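Local coordinates for protein endo-xylogalacturonan hydrolase A (Aspergillus tubingensis, PDB 4C2L) that cleaves xylogalacturonan, the xylose-substituted galacturonan of the hairy regions of pectin, as a secreted glycoside hydrolase of family 28, at residues D210-F215 and D225-T230. Numbering follows the deposited sequence. Where two conformers were deposited one is given.
With NAG (2-acetamido-2-deoxy-beta-D-glucopyranose), chain D.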
loop_
_atom_site.group_PDB
_atom_site.type_symbol
_atom_site.label_atom_id
_atom_site.label_comp_id
_atom_site.label_asym_id
_atom_site.label_seq_id
_atom_site.Cartn_x
_atom_site.Cartn_y
_atom_site.Cartn_z
ATOM N N ASP A 210 -3.825 7.643 -0.558
ATOM C CA ASP A 210 -2.916 7.191 -1.620
ATOM C C ASP A 210 -3.199 5.733 -1.904
ATOM O O ASP A 210 -4.262 5.254 -1.555
ATOM C CB ASP A 210 -1.438 7.451 -1.276
ATOM C CG ASP A 210 -0.601 7.741 -2.530
ATOM O OD1 ASP A 210 -0.522 6.856 -3.423
ATOM O OD2 ASP A 210 -0.052 8.865 -2.652
ATOM N N ASP A 211 -2.294 5.034 -2.585
ATOM C CA ASP A 211 -2.559 3.636 -2.919
ATOM C C ASP A 211 -3.018 2.820 -1.720
ATOM O O ASP A 211 -2.445 2.916 -0.637
ATOM C CB ASP A 211 -1.302 2.991 -3.530
ATOM C CG ASP A 211 -0.940 3.604 -4.867
ATOM O OD1 ASP A 211 -1.863 4.055 -5.564
ATOM O OD2 ASP A 211 0.252 3.632 -5.233
ATOM N N CYS A 212 -4.058 2.029 -1.927
ATOM C CA CYS A 212 -4.514 1.069 -0.948
ATOM C C CYS A 212 -3.433 -0.018 -0.794
ATOM O O CYS A 212 -2.873 -0.219 0.289
ATOM C CB CYS A 212 -5.862 0.478 -1.398
ATOM S SG CYS A 212 -6.632 -0.352 0.001
ATOM N N VAL A 213 -3.126 -0.686 -1.901
ATOM C CA VAL A 213 -2.018 -1.643 -1.978
ATOM C C VAL A 213 -1.280 -1.259 -3.239
ATOM O O VAL A 213 -1.913 -1.051 -4.282
ATOM C CB VAL A 213 -2.513 -3.111 -2.092
ATOM C CG1 VAL A 213 -1.319 -4.066 -2.234
ATOM C CG2 VAL A 213 -3.367 -3.503 -0.882
ATOM N N ALA A 214 0.044 -1.104 -3.134
ATOM C CA ALA A 214 0.868 -0.854 -4.294
ATOM C C ALA A 214 1.845 -1.999 -4.428
ATOM O O ALA A 214 2.529 -2.364 -3.457
ATOM C CB ALA A 214 1.607 0.474 -4.168
ATOM N N PHE A 215 1.865 -2.596 -5.617
ATOM C CA PHE A 215 2.831 -3.624 -5.908
ATOM C C PHE A 215 4.029 -2.985 -6.565
ATOM O O PHE A 215 3.962 -2.443 -7.683
ATOM C CB PHE A 215 2.215 -4.731 -6.755
ATOM C CG PHE A 215 0.927 -5.259 -6.190
ATOM C CD1 PHE A 215 0.937 -6.151 -5.121
ATOM C CD2 PHE A 215 -0.290 -4.823 -6.697
ATOM C CE1 PHE A 215 -0.255 -6.639 -4.585
ATOM C CE2 PHE A 215 -1.495 -5.305 -6.172
ATOM C CZ PHE A 215 -1.473 -6.200 -5.101
ATOM N N ASP A 225 -6.899 -10.629 -0.186
ATOM C CA ASP A 225 -8.246 -11.243 -0.156
ATOM C C ASP A 225 -9.129 -10.525 0.855
ATOM O O ASP A 225 -8.919 -10.677 2.053
ATOM C CB ASP A 225 -8.094 -12.717 0.225
ATOM C CG ASP A 225 -9.408 -13.488 0.175
ATOM O OD1 ASP A 225 -10.503 -12.883 0.272
ATOM O OD2 ASP A 225 -9.327 -14.728 0.030
ATOM N N THR A 226 -10.109 -9.775 0.358
ATOM C CA THR A 226 -11.085 -9.029 1.170
ATOM C C THR A 226 -10.470 -7.773 1.775
ATOM O O THR A 226 -9.812 -7.802 2.823
ATOM C CB THR A 226 -11.779 -9.894 2.247
ATOM O OG1 THR A 226 -12.177 -11.139 1.665
ATOM C CG2 THR A 226 -13.013 -9.163 2.818
ATOM N N ILE A 227 -10.691 -6.672 1.087
ATOM C CA ILE A 227 -10.120 -5.411 1.492
ATOM C C ILE A 227 -11.112 -4.318 1.161
ATOM O O ILE A 227 -11.815 -4.376 0.135
ATOM C CB ILE A 227 -8.731 -5.191 0.829
ATOM C CG1 ILE A 227 -8.099 -3.884 1.307
ATOM C CG2 ILE A 227 -8.834 -5.204 -0.703
ATOM C CD1 ILE A 227 -6.595 -3.846 1.078
ATOM N N SER A 228 -11.214 -3.348 2.062
ATOM C CA SER A 228 -12.003 -2.164 1.810
ATOM C C SER A 228 -11.085 -0.950 1.854
ATOM O O SER A 228 -10.287 -0.809 2.782
ATOM C CB SER A 228 -13.102 -2.030 2.867
ATOM O OG SER A 228 -13.754 -0.790 2.708
ATOM N N CYS A 229 -11.204 -0.089 0.852
ATOM C CA CYS A 229 -10.356 1.108 0.737
ATOM C C CYS A 229 -11.225 2.324 0.452
ATOM O O CYS A 229 -12.018 2.322 -0.501
ATOM C CB CYS A 229 -9.347 0.964 -0.411
ATOM S SG CYS A 229 -8.561 -0.666 -0.559
ATOM N N THR A 230 -11.053 3.374 1.249
ATOM C CA THR A 230 -11.829 4.602 1.078
ATOM C C THR A 230 -10.894 5.784 0.892
ATOM O O THR A 230 -10.027 6.017 1.726
ATOM C CB THR A 230 -12.737 4.860 2.304
ATOM O OG1 THR A 230 -13.628 3.757 2.481
ATOM C CG2 THR A 230 -13.549 6.112 2.115
HETATM C C1 NAG D . -17.531 9.318 -0.392
HETATM C C2 NAG D . -17.752 9.545 1.096
HETATM C C3 NAG D . -19.108 10.198 1.377
HETATM C C4 NAG D . -19.302 11.436 0.512
HETATM C C5 NAG D . -19.099 11.028 -0.949
HETATM C C6 NAG D . -19.306 12.194 -1.909
HETATM C C7 NAG D . -16.986 7.938 2.764
HETATM C C8 NAG D . -17.205 6.548 3.277
HETATM N N2 NAG D . -17.768 8.260 1.748
HETATM O O3 NAG D . -19.173 10.517 2.750
HETATM O O4 NAG D . -20.600 11.973 0.702
HETATM O O5 NAG D . -17.776 10.514 -1.107
HETATM O O6 NAG D . -18.370 13.200 -1.604
HETATM O O7 NAG D . -16.150 8.703 3.259
#
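C212 and C229 are joined by a disulfide, SG to SG 2.0 Å, and it is the one covalent tie between 210-215 and 225-230; no hydrogen bond links the two segments. The bond is twisted to a chi3 of -76°. On C212, SG stands anti to the backbone N (chi1 -165°), which carries it over to C229, while the SG of C229 is anti to its own carbonyl carbon. I227 reaches the same spot from two residues before C229. Its CB points toward 210-215, and I227 CG1, next along, comes within 4.0 Å of C212 SG. The terminal I227 CD1 lies against C212 SG at 3.7 Å. The same I227 CD1 meets V213 CG2 at 3.8 Å. All four residues are buried, inside the right-handed parallel beta-helix of the GH28 enzymes: 213-215 and 227-230 belong to different faces of the solenoid, in the PbH1 repeat 196-239, and their side chains meet in its interior. V206 and V204 of strand 199-207 pack on C212 and I227 respectively, and M258 of strand 246-259 touches C229. Just ahead of the disulfide in sequence sits D210, probably the proton donor, its backbone hydrogen-bonded to that of H233, probably also of the active site. D210 OD1 accepts the backbone N-H of D211 at 2.7 Å, on its anti lone pair. The side chain of T230 points away from 210-215, and its CG2 lies 3.8 Å from O7 of an NAG of the protein's own glycan.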